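Local coordinates for protein MdbA (PDB 4Z7X) that probably forms disulfide bonds in exported proteins as a thioredoxin-fold thiol-disulfide oxidoreductase linked to pilus assembly, at residues 108-113 / 175-180; 117-122 / 158-163; 128-133 / 149-154. One frame throughout, in Å; residues are numbered along the deposited sequence.

Contact 1 (108-113 / 175-180)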
loop_
_atom_site.group_PDB
_atom_site.type_symbol
_atom_site.label_atom_id
_atom_site.label_comp_id
_atom_site.label_asym_id
_atom_site.label_seq_id
_atom_site.Cartn_x
_atom_site.Cartn_y
_atom_site.Cartn_z
ATOM N N VAL A 108 8.739 -8.062 1.935
ATOM C CA VAL A 108 8.245 -6.979 1.081
ATOM C C VAL A 108 8.212 -5.653 1.835
ATOM O O VAL A 108 8.654 -4.631 1.285
ATOM C CB VAL A 108 6.854 -7.249 0.481
ATOM C CG1 VAL A 108 6.444 -6.084 -0.402
ATOM C CG2 VAL A 108 6.834 -8.533 -0.308
HETATM N N MSE A 109 7.720 -5.658 3.092
HETATM C CA MSE A 109 7.661 -4.396 3.837
HETATM C C MSE A 109 9.048 -3.792 4.080
HETATM O O MSE A 109 9.224 -2.580 4.067
HETATM C CB MSE A 109 6.813 -4.503 5.108
HETATM C CG MSE A 109 5.355 -4.616 4.711
HETATM SE SE MSE A 109 4.156 -4.673 6.249
HETATM C CE MSE A 109 4.507 -2.887 6.921
ATOM N N ASN A 110 10.052 -4.618 4.322
ATOM C CA ASN A 110 11.386 -4.083 4.478
ATOM C C ASN A 110 11.911 -3.446 3.193
ATOM O O ASN A 110 12.513 -2.381 3.230
ATOM C CB ASN A 110 12.324 -5.176 5.003
ATOM C CG ASN A 110 12.259 -5.273 6.510
ATOM O OD1 ASN A 110 12.675 -4.341 7.170
ATOM N ND2 ASN A 110 11.745 -6.372 7.062
ATOM N N ALA A 111 11.647 -4.068 2.041
ATOM C CA ALA A 111 12.075 -3.487 0.774
ATOM C C ALA A 111 11.254 -2.217 0.477
ATOM O O ALA A 111 11.802 -1.209 0.049
ATOM C CB ALA A 111 11.907 -4.472 -0.367
HETATM N N MSE A 112 9.961 -2.259 0.755
HETATM C CA MSE A 112 9.104 -1.082 0.573
HETATM C C MSE A 112 9.552 0.056 1.452
HETATM O O MSE A 112 9.499 1.212 1.045
HETATM C CB MSE A 112 7.632 -1.413 0.854
HETATM C CG MSE A 112 6.699 -0.189 0.698
HETATM SE SE MSE A 112 6.874 0.806 -1.031
HETATM C CE MSE A 112 5.650 -0.374 -2.002
ATOM N N GLY A 113 10.012 -0.235 2.673
ATOM C CA GLY A 113 10.497 0.826 3.561
ATOM C C GLY A 113 11.690 1.550 2.951
ATOM O O GLY A 113 11.789 2.781 3.004
ATOM N N ASP A 175 15.850 -6.841 9.564
ATOM C CA ASP A 175 14.459 -6.434 9.826
ATOM C C ASP A 175 14.430 -4.959 10.213
ATOM O O ASP A 175 13.835 -4.576 11.227
ATOM C CB ASP A 175 13.872 -7.319 10.931
ATOM C CG ASP A 175 12.362 -7.301 11.017
ATOM O OD1 ASP A 175 11.691 -7.027 9.983
ATOM O OD2 ASP A 175 11.827 -7.657 12.132
ATOM N N LYS A 176 15.021 -4.126 9.357
ATOM C CA LYS A 176 15.140 -2.712 9.614
ATOM C C LYS A 176 13.777 -2.064 9.967
ATOM O O LYS A 176 13.714 -1.175 10.837
ATOM C CB LYS A 176 15.724 -1.985 8.408
ATOM C CG LYS A 176 15.874 -0.479 8.597
ATOM C CD LYS A 176 16.602 0.166 7.410
ATOM C CE LYS A 176 16.710 1.681 7.577
ATOM N NZ LYS A 176 17.724 1.910 8.644
ATOM N N TYR A 177 12.740 -2.477 9.246
ATOM C CA TYR A 177 11.423 -1.918 9.417
ATOM C C TYR A 177 10.452 -2.801 10.175
ATOM O O TYR A 177 9.223 -2.663 10.058
ATOM C CB TYR A 177 10.823 -1.438 8.058
ATOM C CG TYR A 177 11.676 -0.379 7.364
ATOM C CD1 TYR A 177 11.596 0.965 7.705
ATOM C CD2 TYR A 177 12.582 -0.730 6.378
ATOM C CE1 TYR A 177 12.373 1.922 7.083
ATOM C CE2 TYR A 177 13.361 0.226 5.737
ATOM C CZ TYR A 177 13.261 1.559 6.093
ATOM O OH TYR A 177 14.052 2.529 5.472
ATOM N N GLY A 178 10.983 -3.646 11.048
ATOM C CA GLY A 178 10.113 -4.486 11.871
ATOM C C GLY A 178 9.143 -3.718 12.703
ATOM O O GLY A 178 8.060 -4.200 12.950
ATOM N N LYS A 179 9.534 -2.523 13.160
ATOM C CA LYS A 179 8.597 -1.688 13.922
ATOM C C LYS A 179 7.405 -1.243 13.091
ATOM O O LYS A 179 6.274 -1.107 13.589
ATOM C CB LYS A 179 9.271 -0.433 14.503
ATOM C CG LYS A 179 10.165 -0.734 15.686
ATOM C CD LYS A 179 10.903 0.528 16.160
ATOM C CE LYS A 179 10.002 1.684 16.548
ATOM N NZ LYS A 179 10.841 2.853 16.984
ATOM N N TRP A 180 7.645 -1.045 11.816
ATOM C CA TRP A 180 6.559 -0.641 10.920
ATOM C C TRP A 180 5.566 -1.782 10.742
ATOM O O TRP A 180 4.360 -1.583 10.757
ATOM C CB TRP A 180 7.136 -0.260 9.555
ATOM C CG TRP A 180 6.144 0.265 8.566
ATOM C CD1 TRP A 180 4.999 0.923 8.822
ATOM C CD2 TRP A 180 6.239 0.155 7.151
ATOM N NE1 TRP A 180 4.365 1.270 7.642
ATOM C CE2 TRP A 180 5.124 0.818 6.601
ATOM C CE3 TRP A 180 7.178 -0.394 6.288
ATOM C CZ2 TRP A 180 4.894 0.887 5.239
ATOM C CZ3 TRP A 180 6.946 -0.333 4.930
ATOM C CH2 TRP A 180 5.841 0.326 4.416
#
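The indole of Trp180 has the methyl CE of Met109, modelled as selenomethionine, over one face, and Met112 CG near its plane at the CH2 edge. Tyr177 is flanked on both faces: Gly113 CA lies over one, 3.7 Å from the centroid of the Tyr177 ring, and Lys176 CG is above the other, displaced toward the rim. The Met109-Trp180 pair is a Met-aromatic contact within the helical region that, as in DsbA-type enzymes, is inserted into the thioredoxin fold. The bend at chi3 (65°) turns CE down onto the ring, where Met109 CE is 3.5 Å from Trp180 CD2, whereas selenium stands farther off, with Met109 SE 5.3 Å from the centroid of the six-membered ring of Trp180. The polar ends of both aromatic residues find partners beyond this pair of segments: Tyr177 OH bonds to Asp117 OD2, and Trp180 NE1 donates to Ala39 O.

Asn110 spans the turn from Asp175 to Gly178 with both ends of its amide. Tyr177 N, at the N-cap of helix 178-190, donates to Asn110 OD1 over 2.8 Å, in the carbonyl plane. At the amide's other end, Asn110 ND2 also donates to Ser106 O, one turn back in its own helix, and reaches Asp175 OD1 at 3.0 Å in a nearly straight bond (168°) that lands on the carboxylate's anti lone pair.

Contact 2 (117-122 / 158-163)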
loop_
_atom_site.group_PDB
_atom_site.type_symbol
_atom_site.label_atom_id
_atom_site.label_comp_id
_atom_site.label_asym_id
_atom_site.label_seq_id
_atom_site.Cartn_x
_atom_site.Cartn_y
_atom_site.Cartn_z
ATOM N N ASP A 117 11.707 5.500 1.766
ATOM C CA ASP A 117 12.682 6.394 2.331
ATOM C C ASP A 117 13.680 6.935 1.302
ATOM O O ASP A 117 14.152 8.054 1.467
ATOM C CB ASP A 117 13.472 5.698 3.451
ATOM C CG ASP A 117 12.751 5.703 4.793
ATOM O OD1 ASP A 117 11.746 6.440 4.950
ATOM O OD2 ASP A 117 13.248 5.017 5.722
ATOM N N GLU A 118 14.017 6.156 0.260
ATOM C CA GLU A 118 15.089 6.533 -0.643
ATOM C C GLU A 118 14.681 6.757 -2.102
ATOM O O GLU A 118 15.419 7.393 -2.867
ATOM C CB GLU A 118 16.189 5.492 -0.585
ATOM C CG GLU A 118 16.749 5.311 0.817
ATOM C CD GLU A 118 18.254 5.206 0.816
ATOM O OE1 GLU A 118 18.827 4.762 -0.201
ATOM O OE2 GLU A 118 18.867 5.597 1.818
ATOM N N ALA A 119 13.535 6.210 -2.500
ATOM C CA ALA A 119 13.055 6.336 -3.882
ATOM C C ALA A 119 11.522 6.486 -3.901
ATOM O O ALA A 119 10.815 5.716 -4.560
ATOM C CB ALA A 119 13.482 5.145 -4.702
ATOM N N PRO A 120 11.001 7.473 -3.171
ATOM C CA PRO A 120 9.540 7.580 -3.038
ATOM C C PRO A 120 8.817 7.776 -4.382
ATOM O O PRO A 120 7.678 7.354 -4.517
ATOM C CB PRO A 120 9.348 8.785 -2.107
ATOM C CG PRO A 120 10.660 9.543 -2.222
ATOM C CD PRO A 120 11.701 8.445 -2.326
ATOM N N ALA A 121 9.497 8.333 -5.379
ATOM C CA ALA A 121 8.876 8.494 -6.698
ATOM C C ALA A 121 8.427 7.183 -7.320
ATOM O O ALA A 121 7.555 7.170 -8.176
ATOM C CB ALA A 121 9.793 9.235 -7.659
ATOM N N GLN A 122 9.102 6.105 -6.983
ATOM C CA GLN A 122 8.757 4.778 -7.507
ATOM C C GLN A 122 7.964 3.939 -6.540
ATOM O O GLN A 122 7.722 2.760 -6.789
ATOM C CB GLN A 122 10.011 4.045 -7.906
ATOM C CG GLN A 122 10.699 4.601 -9.145
ATOM C CD GLN A 122 11.616 5.757 -8.898
ATOM O OE1 GLN A 122 12.386 5.757 -7.950
ATOM N NE2 GLN A 122 11.606 6.713 -9.820
ATOM N N VAL A 158 10.566 -1.275 -12.337
ATOM C CA VAL A 158 9.944 0.036 -12.166
ATOM C C VAL A 158 10.949 1.153 -11.981
ATOM O O VAL A 158 10.599 2.227 -11.631
ATOM C CB VAL A 158 8.879 0.035 -11.035
ATOM C CG1 VAL A 158 7.879 -1.100 -11.265
ATOM C CG2 VAL A 158 9.491 -0.045 -9.646
ATOM N N ASN A 159 12.199 0.866 -12.288
ATOM C CA ASN A 159 13.282 1.847 -12.322
ATOM C C ASN A 159 13.536 2.563 -10.983
ATOM O O ASN A 159 13.906 3.750 -10.936
ATOM C CB ASN A 159 13.068 2.815 -13.480
ATOM C CG ASN A 159 12.934 2.092 -14.800
ATOM O OD1 ASN A 159 13.840 1.309 -15.220
ATOM N ND2 ASN A 159 11.812 2.293 -15.439
ATOM N N VAL A 160 13.451 1.791 -9.889
ATOM C CA VAL A 160 14.087 2.200 -8.667
ATOM C C VAL A 160 15.605 2.276 -8.954
ATOM O O VAL A 160 16.148 1.404 -9.621
ATOM C CB VAL A 160 13.788 1.187 -7.557
ATOM C CG1 VAL A 160 14.654 1.400 -6.323
ATOM C CG2 VAL A 160 12.318 1.170 -7.178
ATOM N N PRO A 161 16.293 3.321 -8.480
ATOM C CA PRO A 161 17.732 3.377 -8.684
ATOM C C PRO A 161 18.473 2.163 -8.110
ATOM O O PRO A 161 18.109 1.659 -7.032
ATOM C CB PRO A 161 18.136 4.667 -7.970
ATOM C CG PRO A 161 16.908 5.525 -8.016
ATOM C CD PRO A 161 15.815 4.510 -7.753
ATOM N N LYS A 162 19.510 1.693 -8.814
ATOM C CA LYS A 162 20.256 0.527 -8.370
ATOM C C LYS A 162 20.830 0.728 -6.963
ATOM O O LYS A 162 20.862 -0.212 -6.176
ATOM C CB LYS A 162 21.411 0.211 -9.335
ATOM C CG LYS A 162 21.034 -0.359 -10.672
ATOM C CD LYS A 162 22.323 -0.547 -11.478
ATOM C CE LYS A 162 22.090 -1.299 -12.768
ATOM N NZ LYS A 162 20.912 -0.723 -13.446
ATOM N N GLU A 163 21.278 1.947 -6.638
ATOM C CA GLU A 163 21.856 2.201 -5.318
ATOM C C GLU A 163 20.827 2.019 -4.208
ATOM O O GLU A 163 21.160 1.702 -3.078
ATOM C CB GLU A 163 22.538 3.539 -5.217
ATOM C CG GLU A 163 21.731 4.760 -5.430
ATOM C CD GLU A 163 22.366 6.032 -4.853
ATOM O OE1 GLU A 163 21.647 7.043 -4.849
ATOM O OE2 GLU A 163 23.550 6.040 -4.413
#
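Gln122 and Val160 bring the two backbones nearest, their CA atoms 6.0 Å apart, where a short 3-10 segment following helix 103-118 faces the turn that leads out of helix 148-157. Gln122 N bonds back to Ala119 O at 3.0 Å, which ties Ala119 and Gln122, the two residues that make this side of the contact, into one small turn.

Gln122 carries most of the contact. Its CB rests on one branch of Val160, with Gln122 CB 3.8 Å from Val160 CG2. Beyond CB the chain bends at chi2 (84°) and runs along the carbonyls of the turn: Gln122 CG sits 3.4 Å from Val158 O, and farther on Gln122 CD is 3.7 Å from Asn159 O. The amide ends beside the proline ring, Gln122 OE1 lying 3.7 Å from Pro161 CD; this is van der Waals packing, and nothing in the amide bonds to the facing segment. Ala119 fills in next to it, its methyl shared between two neighbours: Ala119 CB is 3.9 Å from Pro161 CD and 4.2 Å from Val160 CG1, the branch of Val160 farther from Gln122. Val158 also touches Ser125 and Ala129 of helix 123-140.

On one side, Pro120 faces the other way, touching Gln34 and lining the pocket seen to hold the bound cyclohexylamino sulfonic acid. On the other, Asn159, with its positive phi of 60°, is the C-prime residue of a Schellman motif that closes helix 148-157, so the contact packs one helix-ending turn against another.

Contact 3 (128-133 / 149-154)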
loop_
_atom_site.group_PDB
_atom_site.type_symbol
_atom_site.label_atom_id
_atom_site.label_comp_id
_atom_site.label_asym_id
_atom_site.label_seq_id
_atom_site.Cartn_x
_atom_site.Cartn_y
_atom_site.Cartn_z
ATOM N N ASN A 128 2.758 -2.008 -6.666
ATOM C CA ASN A 128 2.163 -2.835 -7.710
ATOM C C ASN A 128 3.044 -4.006 -8.105
ATOM O O ASN A 128 2.548 -5.142 -8.318
ATOM C CB ASN A 128 1.851 -1.998 -8.947
ATOM C CG ASN A 128 1.285 -2.839 -10.059
ATOM O OD1 ASN A 128 0.111 -3.232 -10.008
ATOM N ND2 ASN A 128 2.096 -3.154 -11.052
ATOM N N ALA A 129 4.332 -3.734 -8.294
ATOM C CA ALA A 129 5.219 -4.772 -8.746
ATOM C C ALA A 129 5.364 -5.900 -7.738
ATOM O O ALA A 129 5.497 -7.070 -8.124
ATOM C CB ALA A 129 6.563 -4.180 -9.148
ATOM N N ALA A 130 5.341 -5.570 -6.440
ATOM C CA ALA A 130 5.478 -6.588 -5.400
ATOM C C ALA A 130 4.242 -7.462 -5.399
ATOM O O ALA A 130 4.337 -8.664 -5.234
ATOM C CB ALA A 130 5.646 -5.941 -4.055
ATOM N N PHE A 131 3.074 -6.862 -5.601
ATOM C CA PHE A 131 1.866 -7.669 -5.729
ATOM C C PHE A 131 1.882 -8.517 -6.999
ATOM O O PHE A 131 1.365 -9.618 -7.001
ATOM C CB PHE A 131 0.609 -6.811 -5.681
ATOM C CG PHE A 131 0.012 -6.686 -4.304
ATOM C CD1 PHE A 131 -0.343 -7.818 -3.608
ATOM C CD2 PHE A 131 -0.125 -5.459 -3.658
ATOM C CE1 PHE A 131 -0.916 -7.740 -2.351
ATOM C CE2 PHE A 131 -0.723 -5.378 -2.416
ATOM C CZ PHE A 131 -1.103 -6.529 -1.752
ATOM N N GLU A 132 2.471 -8.013 -8.068
ATOM C CA GLU A 132 2.567 -8.753 -9.337
ATOM C C GLU A 132 3.378 -10.030 -9.144
ATOM O O GLU A 132 3.092 -11.070 -9.732
ATOM C CB GLU A 132 3.205 -7.844 -10.414
ATOM C CG GLU A 132 3.286 -8.437 -11.811
ATOM C CD GLU A 132 3.490 -7.362 -12.872
ATOM O OE1 GLU A 132 3.495 -6.155 -12.534
ATOM O OE2 GLU A 132 3.673 -7.715 -14.043
ATOM N N ILE A 133 4.418 -9.945 -8.329
ATOM C CA ILE A 133 5.209 -11.159 -8.026
ATOM C C ILE A 133 4.274 -12.246 -7.444
ATOM O O ILE A 133 4.300 -13.416 -7.852
ATOM C CB ILE A 133 6.365 -10.887 -7.019
ATOM C CG1 ILE A 133 7.475 -10.094 -7.671
ATOM C CG2 ILE A 133 6.972 -12.166 -6.477
ATOM C CD1 ILE A 133 8.555 -9.636 -6.717
ATOM N N GLU A 149 15.971 -11.205 -4.079
ATOM C CA GLU A 149 16.474 -11.046 -5.430
ATOM C C GLU A 149 15.331 -10.743 -6.401
ATOM O O GLU A 149 15.482 -9.920 -7.281
ATOM C CB GLU A 149 17.231 -12.316 -5.837
ATOM C CG GLU A 149 18.517 -12.508 -5.024
ATOM C CD GLU A 149 18.361 -12.854 -3.524
ATOM O OE1 GLU A 149 17.420 -13.609 -3.143
ATOM O OE2 GLU A 149 19.223 -12.384 -2.707
ATOM N N GLY A 150 14.166 -11.354 -6.159
ATOM C CA GLY A 150 12.969 -11.093 -6.932
ATOM C C GLY A 150 12.497 -9.670 -6.737
ATOM O O GLY A 150 12.047 -9.023 -7.675
ATOM N N LEU A 151 12.556 -9.177 -5.509
ATOM C CA LEU A 151 12.186 -7.768 -5.266
ATOM C C LEU A 151 13.172 -6.790 -5.871
ATOM O O LEU A 151 12.772 -5.732 -6.298
ATOM C CB LEU A 151 12.025 -7.479 -3.779
ATOM C CG LEU A 151 10.811 -8.169 -3.120
ATOM C CD1 LEU A 151 10.950 -8.228 -1.613
ATOM C CD2 LEU A 151 9.514 -7.468 -3.568
ATOM N N VAL A 152 14.453 -7.121 -5.869
ATOM C CA VAL A 152 15.453 -6.303 -6.578
ATOM C C VAL A 152 15.056 -6.245 -8.073
ATOM O O VAL A 152 15.054 -5.190 -8.695
ATOM C CB VAL A 152 16.858 -6.863 -6.385
ATOM C CG1 VAL A 152 17.845 -6.156 -7.290
ATOM C CG2 VAL A 152 17.320 -6.682 -4.914
ATOM N N ALA A 153 14.682 -7.380 -8.627
ATOM C CA ALA A 153 14.276 -7.411 -10.034
ATOM C C ALA A 153 13.009 -6.602 -10.274
ATOM O O ALA A 153 12.919 -5.878 -11.258
ATOM C CB ALA A 153 14.151 -8.826 -10.524
ATOM N N ALA A 154 12.049 -6.658 -9.354
ATOM C CA ALA A 154 10.849 -5.856 -9.476
ATOM C C ALA A 154 11.179 -4.365 -9.379
ATOM O O ALA A 154 10.597 -3.537 -10.071
ATOM C CB ALA A 154 9.860 -6.229 -8.404
#
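Ala129 and Ala154 meet methyl to methyl, with Ala129 CB 4.0 Å from Ala154 CB, and the other side-chain pairs between helices 123-140 and 148-157 here are likewise apolar. At this alanine pair the backbones come close, the CA atoms of Ala129 and Ala154 being 5.8 Å apart. One turn along, the helices have spread, and the CA atoms of Ile133 and Gly150 are separated by 7.8 Å. The short segments cross at a steep slant, 132° between their N-to-C directions, nearer antiparallel than parallel, with their axes 9.6 Å apart at closest approach.

The wider end is filled by Ile133. Its CG1 branch is extended (chi2 173°), carrying the terminal methyl across to the other helix, where CD1 has two side-chain neighbours: Ile133 CD1 is 3.9 Å from Leu151 CD2 and 4.0 Å from Ala154 CB. Leu151 comes in at about a right angle to Ile133, and its CD2 also lies against the methyl of Ala130, with Leu151 CD2 4.2 Å from Ala130 CB. Trp104 of helix 103-118 touches both Ile133 and Leu151, extending the same apolar cluster to a third helix.

Both helices lie in a strand-free helical region consistent with the insertion of DsbA-like thioredoxin folds. Another side of helix 123-140 turns toward the thioredoxin part: Phe131 packs on Cys70, the second cysteine of a CxxC sequence at the start of helix 68-86 that is probably the redox motif.

One backbone group takes part: Gly150 presents its carbonyl to the isoleucine tip, Ile133 CD1 lying 3.7 Å from Gly150 O, a van der Waals touch. Within its own helix start, Gly150 N is held by a bond to Thr147 OG1.

All three contacts belong to one helical region between strands 91-96 and 198-201, with no strand in any of the intervening chain. They close concentrically along the sequence: contact 3 within contact 2, contact 2 within contact 1. Their centres lie only 13 to 15 Å apart. Contacts 1 and 2 both use helix 103-118 and are joined by a probable hydrogen bond between Tyr177 and Asp117. Contact 3 adjoins contact 1 through Val108 and Ala111, and contact 2 through Val158 on Ala129. Together they tie the helices of this probable DsbA-like insertion to one another, beside the thioredoxin part with the probable CxxC site.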